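Local coordinates for chitinase (Chromobacterium violaceum, PDB 4TXG), which probably hydrolyses the glycosidic bonds of chitin as a family 18 glycoside hydrolase, at residues K418-A423 / G477-S482; D502-D507 / M522-N527; R557-A562 / I585-A590; W567-N570 / V575-S578. All coordinates share one frame; numbering follows the deposited sequence.

Interaction 1: K418-A423 / G477-S482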
# COMPACT_ATOMS: atom_id res chain seq x y z
N LYS A 418 -7.78 -20.57 9.43
CA LYS A 418 -6.88 -21.71 9.20
C LYS A 418 -5.53 -21.34 8.57
O LYS A 418 -4.82 -22.21 8.08
CB LYS A 418 -7.57 -22.73 8.29
CG LYS A 418 -8.83 -23.36 8.87
CD LYS A 418 -9.44 -24.33 7.87
CE LYS A 418 -10.94 -24.44 8.02
NZ LYS A 418 -11.62 -23.16 7.66
N ASP A 419 -5.16 -20.05 8.58
CA ASP A 419 -3.87 -19.64 8.03
C ASP A 419 -2.75 -20.38 8.77
O ASP A 419 -2.61 -20.22 9.98
CB ASP A 419 -3.67 -18.13 8.13
CG ASP A 419 -2.40 -17.65 7.42
OD1 ASP A 419 -1.29 -18.05 7.84
OD2 ASP A 419 -2.50 -16.88 6.45
N ALA A 420 -1.98 -21.19 8.05
CA ALA A 420 -1.02 -22.09 8.68
C ALA A 420 0.10 -21.33 9.40
O ALA A 420 0.67 -21.82 10.38
CB ALA A 420 -0.42 -23.04 7.64
N GLU A 421 0.41 -20.13 8.91
CA GLU A 421 1.44 -19.32 9.54
C GLU A 421 0.94 -18.75 10.86
O GLU A 421 1.63 -18.82 11.88
CB GLU A 421 1.88 -18.18 8.61
CG GLU A 421 3.03 -17.36 9.16
CD GLU A 421 3.67 -16.46 8.11
OE1 GLU A 421 4.67 -15.79 8.44
OE2 GLU A 421 3.19 -16.43 6.95
N LEU A 422 -0.27 -18.20 10.84
CA LEU A 422 -0.90 -17.68 12.05
C LEU A 422 -1.09 -18.78 13.10
O LEU A 422 -0.88 -18.55 14.29
CB LEU A 422 -2.24 -17.02 11.72
CG LEU A 422 -2.11 -15.76 10.85
CD1 LEU A 422 -3.46 -15.05 10.73
CD2 LEU A 422 -1.06 -14.83 11.42
N ALA A 423 -1.45 -19.99 12.66
CA ALA A 423 -1.60 -21.10 13.58
C ALA A 423 -0.26 -21.46 14.22
O ALA A 423 -0.18 -21.75 15.41
CB ALA A 423 -2.19 -22.32 12.86
N GLY A 477 -2.84 -28.70 -1.44
CA GLY A 477 -1.73 -27.79 -1.19
C GLY A 477 -2.03 -26.64 -0.25
O GLY A 477 -1.11 -26.06 0.34
N LEU A 478 -3.30 -26.28 -0.10
CA LEU A 478 -3.67 -25.11 0.70
C LEU A 478 -3.35 -25.33 2.18
O LEU A 478 -3.81 -26.29 2.77
CB LEU A 478 -5.16 -24.79 0.54
CG LEU A 478 -5.65 -23.57 1.33
CD1 LEU A 478 -5.06 -22.28 0.74
CD2 LEU A 478 -7.17 -23.51 1.31
N TRP A 479 -2.58 -24.40 2.74
CA TRP A 479 -2.11 -24.45 4.13
C TRP A 479 -1.21 -25.65 4.37
O TRP A 479 -1.08 -26.13 5.50
CB TRP A 479 -3.28 -24.44 5.13
CG TRP A 479 -4.24 -23.28 4.97
CD1 TRP A 479 -5.61 -23.34 4.99
CD2 TRP A 479 -3.91 -21.89 4.77
NE1 TRP A 479 -6.14 -22.09 4.82
CE2 TRP A 479 -5.12 -21.18 4.68
CE3 TRP A 479 -2.70 -21.18 4.65
CZ2 TRP A 479 -5.17 -19.80 4.49
CZ3 TRP A 479 -2.76 -19.80 4.46
CH2 TRP A 479 -3.98 -19.13 4.38
N GLY A 480 -0.58 -26.12 3.30
CA GLY A 480 0.45 -27.13 3.40
C GLY A 480 1.80 -26.51 3.73
O GLY A 480 1.89 -25.33 4.10
N SER A 481 2.85 -27.31 3.60
CA SER A 481 4.19 -26.89 3.97
C SER A 481 5.19 -27.25 2.89
O SER A 481 5.13 -28.34 2.31
CB SER A 481 4.61 -27.54 5.29
OG SER A 481 5.95 -27.22 5.59
N SER A 482 6.12 -26.34 2.63
CA SER A 482 7.13 -26.57 1.61
C SER A 482 8.44 -25.93 2.02
O SER A 482 8.63 -24.73 1.84
CB SER A 482 6.65 -25.99 0.27
OG SER A 482 7.73 -25.89 -0.64

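Interaction 2: D502-D507 / M522-N527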
# COMPACT_ATOMS: atom_id res chain seq x y z
N ASP A 502 7.19 -23.22 -14.08
CA ASP A 502 6.36 -22.68 -12.99
C ASP A 502 6.87 -21.34 -12.44
O ASP A 502 6.38 -20.87 -11.42
CB ASP A 502 6.29 -23.68 -11.84
CG ASP A 502 5.64 -24.98 -12.23
OD1 ASP A 502 4.68 -24.95 -13.04
OD2 ASP A 502 6.09 -26.04 -11.73
N ASN A 503 7.85 -20.73 -13.11
CA ASN A 503 8.55 -19.59 -12.52
C ASN A 503 9.13 -18.67 -13.61
O ASN A 503 10.27 -18.22 -13.51
CB ASN A 503 9.66 -20.13 -11.60
CG ASN A 503 10.31 -19.05 -10.74
OD1 ASN A 503 9.66 -18.13 -10.25
ND2 ASN A 503 11.63 -19.17 -10.56
N ILE A 504 8.35 -18.39 -14.65
CA ILE A 504 8.93 -17.77 -15.84
C ILE A 504 9.27 -16.29 -15.66
O ILE A 504 10.05 -15.75 -16.44
CB ILE A 504 8.00 -17.92 -17.08
CG1 ILE A 504 6.80 -16.96 -17.04
CG2 ILE A 504 7.55 -19.37 -17.22
CD1 ILE A 504 6.04 -16.91 -18.39
N TRP A 505 8.72 -15.65 -14.64
CA TRP A 505 9.07 -14.26 -14.35
C TRP A 505 10.07 -14.18 -13.20
O TRP A 505 10.06 -13.23 -12.42
CB TRP A 505 7.82 -13.45 -14.04
CG TRP A 505 7.25 -12.76 -15.24
CD1 TRP A 505 7.60 -12.96 -16.55
CD2 TRP A 505 6.23 -11.75 -15.25
NE1 TRP A 505 6.86 -12.14 -17.37
CE2 TRP A 505 6.01 -11.39 -16.59
CE3 TRP A 505 5.49 -11.13 -14.25
CZ2 TRP A 505 5.08 -10.41 -16.96
CZ3 TRP A 505 4.56 -10.16 -14.62
CH2 TRP A 505 4.37 -9.81 -15.96
N HIS A 506 10.94 -15.17 -13.11
CA HIS A 506 11.99 -15.20 -12.09
C HIS A 506 12.99 -14.06 -12.22
O HIS A 506 13.20 -13.51 -13.31
CB HIS A 506 12.75 -16.52 -12.14
CG HIS A 506 13.38 -16.79 -13.47
ND1 HIS A 506 12.81 -17.60 -14.42
CD2 HIS A 506 14.54 -16.33 -14.01
CE1 HIS A 506 13.58 -17.65 -15.49
NE2 HIS A 506 14.64 -16.88 -15.27
N ASP A 507 13.61 -13.72 -11.10
CA ASP A 507 14.85 -12.95 -11.09
C ASP A 507 16.04 -13.90 -11.18
O ASP A 507 15.89 -15.11 -10.98
CB ASP A 507 14.95 -12.09 -9.82
CG ASP A 507 13.93 -10.97 -9.79
OD1 ASP A 507 13.61 -10.42 -10.87
OD2 ASP A 507 13.45 -10.63 -8.68
N MET A 522 -0.21 -13.66 -14.99
CA MET A 522 -1.42 -14.47 -14.95
C MET A 522 -1.77 -15.09 -16.31
O MET A 522 -2.44 -16.13 -16.36
CB MET A 522 -2.61 -13.64 -14.42
CG MET A 522 -2.77 -13.74 -12.88
SD MET A 522 -2.79 -15.45 -12.29
CE MET A 522 -4.17 -16.10 -13.22
N TRP A 523 -1.31 -14.51 -17.42
CA TRP A 523 -1.54 -15.19 -18.70
C TRP A 523 -0.83 -16.55 -18.73
O TRP A 523 -1.36 -17.51 -19.29
CB TRP A 523 -1.10 -14.37 -19.93
CG TRP A 523 0.04 -13.38 -19.78
CD1 TRP A 523 -0.04 -12.09 -19.32
CD2 TRP A 523 1.41 -13.57 -20.19
NE1 TRP A 523 1.19 -11.48 -19.38
CE2 TRP A 523 2.10 -12.36 -19.90
CE3 TRP A 523 2.13 -14.64 -20.73
CZ2 TRP A 523 3.47 -12.20 -20.15
CZ3 TRP A 523 3.48 -14.47 -20.99
CH2 TRP A 523 4.14 -13.26 -20.69
N HIS A 524 0.35 -16.63 -18.13
CA HIS A 524 1.04 -17.91 -18.14
C HIS A 524 0.31 -18.91 -17.24
O HIS A 524 0.16 -20.07 -17.60
CB HIS A 524 2.51 -17.76 -17.72
CG HIS A 524 3.26 -19.06 -17.79
ND1 HIS A 524 3.37 -19.78 -18.96
CD2 HIS A 524 3.92 -19.77 -16.84
CE1 HIS A 524 4.08 -20.88 -18.72
NE2 HIS A 524 4.41 -20.90 -17.44
N ALA A 525 -0.18 -18.45 -16.08
CA ALA A 525 -0.97 -19.31 -15.21
C ALA A 525 -2.24 -19.80 -15.90
O ALA A 525 -2.68 -20.93 -15.68
CB ALA A 525 -1.32 -18.58 -13.91
N LYS A 526 -2.84 -18.96 -16.73
CA LYS A 526 -4.03 -19.36 -17.48
C LYS A 526 -3.68 -20.41 -18.54
O LYS A 526 -4.48 -21.33 -18.79
CB LYS A 526 -4.70 -18.13 -18.12
CG LYS A 526 -5.50 -17.29 -17.10
CD LYS A 526 -6.77 -18.04 -16.71
CE LYS A 526 -7.27 -17.73 -15.31
NZ LYS A 526 -8.43 -18.62 -14.95
N ASN A 527 -2.52 -20.29 -19.16
CA ASN A 527 -2.07 -21.34 -20.09
C ASN A 527 -1.78 -22.66 -19.37
O ASN A 527 -2.14 -23.73 -19.87
CB ASN A 527 -0.83 -20.88 -20.86
CG ASN A 527 -1.19 -19.91 -21.99
OD1 ASN A 527 -2.28 -19.98 -22.55
ND2 ASN A 527 -0.26 -19.02 -22.32

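Interaction 3: R557-A562 / I585-A590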
# COMPACT_ATOMS: atom_id res chain seq x y z
N ARG A 557 -7.36 -26.09 -11.33
CA ARG A 557 -7.77 -24.86 -10.65
C ARG A 557 -8.67 -25.16 -9.46
O ARG A 557 -9.61 -25.96 -9.56
CB ARG A 557 -8.49 -23.91 -11.61
CG ARG A 557 -8.91 -22.58 -10.96
CD ARG A 557 -9.60 -21.67 -11.96
NE ARG A 557 -10.04 -20.42 -11.36
CZ ARG A 557 -11.15 -20.29 -10.64
NH1 ARG A 557 -11.93 -21.34 -10.40
NH2 ARG A 557 -11.47 -19.10 -10.14
N ASN A 558 -8.34 -24.53 -8.34
CA ASN A 558 -9.11 -24.62 -7.11
C ASN A 558 -9.59 -23.24 -6.74
O ASN A 558 -8.98 -22.25 -7.12
CB ASN A 558 -8.25 -25.19 -5.98
CG ASN A 558 -8.05 -26.68 -6.09
OD1 ASN A 558 -8.62 -27.44 -5.31
ND2 ASN A 558 -7.25 -27.10 -7.06
N TYR A 559 -10.68 -23.16 -5.99
CA TYR A 559 -11.12 -21.86 -5.50
C TYR A 559 -11.67 -22.00 -4.10
O TYR A 559 -12.40 -22.95 -3.81
CB TYR A 559 -12.18 -21.23 -6.42
CG TYR A 559 -12.43 -19.76 -6.13
CD1 TYR A 559 -11.61 -18.79 -6.67
CD2 TYR A 559 -13.48 -19.35 -5.31
CE1 TYR A 559 -11.81 -17.44 -6.42
CE2 TYR A 559 -13.69 -17.99 -5.04
CZ TYR A 559 -12.86 -17.05 -5.61
OH TYR A 559 -13.05 -15.70 -5.37
N ASN A 560 -11.33 -21.06 -3.24
CA ASN A 560 -11.87 -21.03 -1.89
C ASN A 560 -12.59 -19.70 -1.67
O ASN A 560 -11.96 -18.65 -1.62
CB ASN A 560 -10.73 -21.24 -0.88
CG ASN A 560 -11.21 -21.29 0.56
OD1 ASN A 560 -11.85 -20.37 1.04
ND2 ASN A 560 -10.89 -22.38 1.24
N GLY A 561 -13.92 -19.75 -1.56
CA GLY A 561 -14.71 -18.53 -1.43
C GLY A 561 -14.58 -17.84 -0.08
O GLY A 561 -14.83 -16.64 0.03
N ALA A 562 -14.19 -18.59 0.94
CA ALA A 562 -13.95 -17.99 2.25
C ALA A 562 -12.73 -17.07 2.20
O ALA A 562 -12.65 -16.08 2.92
CB ALA A 562 -13.76 -19.08 3.32
N ILE A 585 -11.25 -11.49 -8.58
CA ILE A 585 -11.38 -10.06 -8.84
C ILE A 585 -12.84 -9.62 -8.69
O ILE A 585 -13.10 -8.57 -8.11
CB ILE A 585 -10.84 -9.69 -10.26
CG1 ILE A 585 -9.32 -9.86 -10.31
CG2 ILE A 585 -11.21 -8.25 -10.62
CD1 ILE A 585 -8.55 -9.04 -9.28
N ALA A 586 -13.79 -10.44 -9.15
CA ALA A 586 -15.20 -10.06 -9.02
C ALA A 586 -15.62 -10.02 -7.55
O ALA A 586 -16.36 -9.13 -7.13
CB ALA A 586 -16.10 -11.01 -9.80
N GLN A 587 -15.14 -11.00 -6.79
CA GLN A 587 -15.44 -11.06 -5.36
C GLN A 587 -14.81 -9.86 -4.62
O GLN A 587 -15.47 -9.23 -3.79
CB GLN A 587 -14.96 -12.40 -4.78
CG GLN A 587 -15.31 -12.60 -3.30
CD GLN A 587 -15.26 -14.05 -2.82
OE1 GLN A 587 -14.90 -14.96 -3.56
NE2 GLN A 587 -15.63 -14.26 -1.55
N LYS A 588 -13.57 -9.51 -4.94
CA LYS A 588 -12.92 -8.36 -4.30
C LYS A 588 -13.57 -7.05 -4.74
O LYS A 588 -13.71 -6.12 -3.94
CB LYS A 588 -11.43 -8.34 -4.62
CG LYS A 588 -10.68 -9.46 -3.89
CD LYS A 588 -9.19 -9.45 -4.22
CE LYS A 588 -8.47 -10.60 -3.51
NZ LYS A 588 -6.99 -10.55 -3.74
N ALA A 589 -13.98 -6.99 -6.01
CA ALA A 589 -14.63 -5.80 -6.53
C ALA A 589 -15.96 -5.55 -5.84
O ALA A 589 -16.32 -4.40 -5.57
CB ALA A 589 -14.83 -5.92 -8.04
N ALA A 590 -16.69 -6.62 -5.53
CA ALA A 590 -17.95 -6.46 -4.81
C ALA A 590 -17.69 -5.88 -3.43
O ALA A 590 -18.43 -5.00 -2.96
CB ALA A 590 -18.69 -7.80 -4.69

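Interaction 4: W567-N570 / V575-S578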
# COMPACT_ATOMS: atom_id res chain seq x y z
N TRP A 567 -6.26 -20.96 -6.98
CA TRP A 567 -4.91 -21.45 -7.16
C TRP A 567 -4.89 -22.64 -8.10
O TRP A 567 -5.93 -23.21 -8.45
CB TRP A 567 -4.27 -21.84 -5.83
CG TRP A 567 -4.82 -23.06 -5.11
CD1 TRP A 567 -4.32 -24.33 -5.14
CD2 TRP A 567 -5.94 -23.09 -4.21
NE1 TRP A 567 -5.06 -25.16 -4.32
CE2 TRP A 567 -6.06 -24.41 -3.72
CE3 TRP A 567 -6.85 -22.13 -3.76
CZ2 TRP A 567 -7.06 -24.80 -2.83
CZ3 TRP A 567 -7.85 -22.51 -2.87
CH2 TRP A 567 -7.94 -23.83 -2.41
N LEU A 568 -3.68 -22.98 -8.51
CA LEU A 568 -3.46 -24.18 -9.28
C LEU A 568 -2.75 -25.20 -8.40
O LEU A 568 -1.77 -24.87 -7.74
CB LEU A 568 -2.61 -23.88 -10.52
CG LEU A 568 -3.20 -22.89 -11.50
CD1 LEU A 568 -2.20 -22.63 -12.61
CD2 LEU A 568 -4.51 -23.45 -12.06
N TRP A 569 -3.26 -26.42 -8.41
CA TRP A 569 -2.61 -27.52 -7.71
C TRP A 569 -2.24 -28.58 -8.72
O TRP A 569 -3.10 -29.13 -9.41
CB TRP A 569 -3.52 -28.08 -6.61
CG TRP A 569 -3.00 -29.31 -5.93
CD1 TRP A 569 -3.57 -30.56 -5.95
CD2 TRP A 569 -1.83 -29.41 -5.12
NE1 TRP A 569 -2.82 -31.43 -5.20
CE2 TRP A 569 -1.74 -30.75 -4.67
CE3 TRP A 569 -0.83 -28.51 -4.72
CZ2 TRP A 569 -0.70 -31.21 -3.86
CZ3 TRP A 569 0.20 -28.96 -3.91
CH2 TRP A 569 0.26 -30.30 -3.49
N ASN A 570 -0.94 -28.86 -8.81
CA ASN A 570 -0.44 -29.94 -9.64
C ASN A 570 -0.02 -31.10 -8.73
O ASN A 570 1.06 -31.09 -8.16
CB ASN A 570 0.74 -29.46 -10.50
CG ASN A 570 1.16 -30.47 -11.54
OD1 ASN A 570 1.26 -31.67 -11.27
ND2 ASN A 570 1.42 -29.99 -12.76
N VAL A 575 2.92 -29.12 -6.80
CA VAL A 575 3.13 -27.68 -7.01
C VAL A 575 1.84 -26.90 -6.76
O VAL A 575 0.78 -27.24 -7.28
CB VAL A 575 3.65 -27.38 -8.45
CG1 VAL A 575 3.49 -25.88 -8.79
CG2 VAL A 575 5.09 -27.82 -8.60
N PHE A 576 1.96 -25.87 -5.92
CA PHE A 576 0.87 -24.95 -5.59
C PHE A 576 1.22 -23.58 -6.15
O PHE A 576 2.24 -23.01 -5.77
CB PHE A 576 0.69 -24.88 -4.06
CG PHE A 576 -0.38 -23.92 -3.58
CD1 PHE A 576 -0.16 -22.55 -3.53
CD2 PHE A 576 -1.58 -24.41 -3.08
CE1 PHE A 576 -1.15 -21.68 -3.05
CE2 PHE A 576 -2.56 -23.55 -2.59
CZ PHE A 576 -2.34 -22.19 -2.59
N LEU A 577 0.40 -23.05 -7.05
CA LEU A 577 0.61 -21.70 -7.57
C LEU A 577 -0.56 -20.83 -7.18
O LEU A 577 -1.68 -21.09 -7.60
CB LEU A 577 0.77 -21.71 -9.10
CG LEU A 577 1.98 -22.47 -9.65
CD1 LEU A 577 1.93 -22.52 -11.17
CD2 LEU A 577 3.26 -21.80 -9.19
N SER A 578 -0.31 -19.80 -6.38
CA SER A 578 -1.39 -18.88 -6.02
C SER A 578 -1.70 -17.95 -7.18
O SER A 578 -0.81 -17.29 -7.70
CB SER A 578 -1.01 -18.06 -4.78
OG SER A 578 -1.99 -17.06 -4.56

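Interaction 1: K418-A423 / G477-S482
Ala420 and Trp479 bring the two backbones closest, with their CA atoms 5.2 Å apart, where the start of helix 420-424 meets the type II beta turn from Gly477 to Gly480. Trp479 carries the contact. Its indole lies flat against the backbone of Lys418 and Asp419. The CA of Asp419 stands 3.6 Å from the centroid of the six-membered ring of Trp479, only 6° off the normal, a CH-pi contact over the face. Lys418 O covers the same face nearer the five-membered ring, 3.3 Å from Trp479 CG. The CD1 methyl of Leu478, from the same turn, lies over the opposite face of the indole. Ala420 CB packs on Trp479 CB at 4.1 Å.

Asp419 is the N-cap of the helix. Its CG is anti to the backbone N (chi1 -173°), which places the carboxylate beside the first turn of the helix. OD1 accepts from Glu421 N at 2.9 Å and from Leu422 N at 3.2 Å. The second bond is the straighter one, 164° at the hydrogen. OD2 passes 3.4 Å from Trp479 CH2 and takes a hydrogen bond from His400 NE2. The carboxylate is therefore gripped at both oxygens. Trp479 NE1 donates to Asp416 OD2, which helps fix the rotation of the indole, and Pro409 also packs on Trp479.

The contact joins the start of helix 420-424, which follows strand 391-395, to a turn in the family 18 region between strand 466-468 and helix 522-530.

Interaction 2: D502-D507 / M522-N527
Ile504 lies over one face of the His524 ring. Its CG2 methyl is 3.5 Å from His524 NE2. Its CD1 methyl is 3.9 Å from the ring centroid of His524 and 25° off the normal, a CH-pi contact. Two branches thus cover the imidazole, CD1 toward the CG side and CG2 toward NE2. The chi1 of Ile504 (76°) sets CG1 between the backbone N and the carbonyl carbon, and from there CD1 extends to the histidine. His524 has CG anti to its own backbone N, which turns the ring out from helix 522-530 to meet it.

The two tryptophans meet beside this pair. Trp505 CZ2 and Trp523 CZ2 are 4.0 Å apart, and the ring planes stand nearly perpendicular, at 89°. Ile504 CD1 also comes within 4.4 Å of Trp523 CZ3, so the isoleucine links both aromatic side chains of the helix. The contact packs the loop after strand 466-468 onto the first turns of helix 522-530, within the family 18 region.

The segments share no polar bond; methyls and rings meet, and the polar edges of the rings are bound to other residues. His524 NE2 bonds to Ile501 O and ND1 to Tyr536 OH. Trp505 NE1 bonds to Tyr540 OH, and Trp523 NE1 to Ala606 O. These bonds help hold the rings in orientation while dispersion and CH-pi packing join the loop to the helix.

Interaction 3: R557-A562 / I585-A590
Gln587 uses both ends of its amide to hold the 557-562 segment. Tyr559 OH donates to Gln587 OE1 at 2.7 Å. Gln587 NE2 donates to Gly561 O at 3.0 Å, with an angle of 152° at the hydrogen. The amide thus accepts from a side chain and gives to a backbone carbonyl two residues further on.

The two bonds differ in geometry. The tyrosine hydroxyl sits 24° out of the carbonyl plane of the amide, while OE1 lies at the edge of the phenol ring, in its plane. NE2 meets Gly561 O in the carbonyl plane, on a lone pair, though that oxygen is somewhat tilted from the amide plane of Gln587. The amide and the ring are turned 37° against each other. Gln587 reaches this far because CG is anti to the backbone N and the chain stays extended beyond it.

This surface contact ties strand 556-560, an edge of the four-stranded antiparallel sheet, to helix 582-594. Arg557 NE adds a second tie nearby, a salt bridge to Asp581 just before the helix. Tyr559 also packs on Pro566 of neighbouring strand 565-570. On the helix, Ile585 packs on helix 627-636.

Interaction 4: W567-N570 / V575-S578
The antiparallel beta hairpin of strands 565-570 and 575-578 holds this contact, with the two strand axes 4.7 Å apart and their directions at 171°. Four backbone bonds join them. Leu568 and Leu577 form a hydrogen-bonded pair, with N to O distances of 2.9 Å both ways, Leu568 N to Leu577 O and Leu577 N to Leu568 O. Asn570 and Val575 form the other. Asn570 N reaches Val575 O at 2.8 Å, almost straight, and Val575 N returns a bond to Asn570 O. Trp567 with Ser578 and Trp569 with Phe576 are the non-hydrogen-bonded pairs.

This hairpin supplies the two inner strands of the four-stranded antiparallel sheet, between strands 466-468 and 556-560. On one face of it, Trp567 and Phe576 stack diagonally across the hairpin. The five-membered ring of Trp567 lies offset over the Phe576 ring, centroids 4.2 Å apart and planes at 23°. With chi1 at 69°, CG of Trp567 sits between the backbone N and the carbonyl carbon, and this carries the indole over the Phe576 ring. Trp567 CB also sits over that ring. Trp567 NE1 bonds to Asn476 O.

Trp569 flanks the phenylalanine on the same face. Phe576 CB lies at its ring edge, 4.0 Å from Trp569 CE3. Val575 O also comes 3.3 Å from Trp569 CE3. On the other face, Leu568 CB and Leu577 CB pack at 4.3 Å. Asn570 and Val575 touch there through their CB atoms, and Asn570 ND2 donates to Thr552 O.

How the interactions relate
The small antiparallel sheet connects these contacts. In sequence it falls between strands 457-462 and 599-603 of the parallel barrel, so it is probably an insertion in the family 18 TIM barrel. Interaction 4 forms its inner hairpin. Interaction 1 packs on the aromatic face: Gly477 CA is 3.5 Å from Trp569 CZ3, and Leu478 CD2 is 3.8 Å from Trp567 CH2. Interaction 2 meets the leucine face, where Ala525 O is 3.5 Å from Leu568 CD1. Interactions 1 and 2 therefore lie against different faces, with centres 23 Å apart. Interaction 3 adds the edge strand, through a probable hydrogen bond between Asn558 N and Trp567 O at 2.8 Å. Interaction 4 is nested in the loop closed by interaction 3.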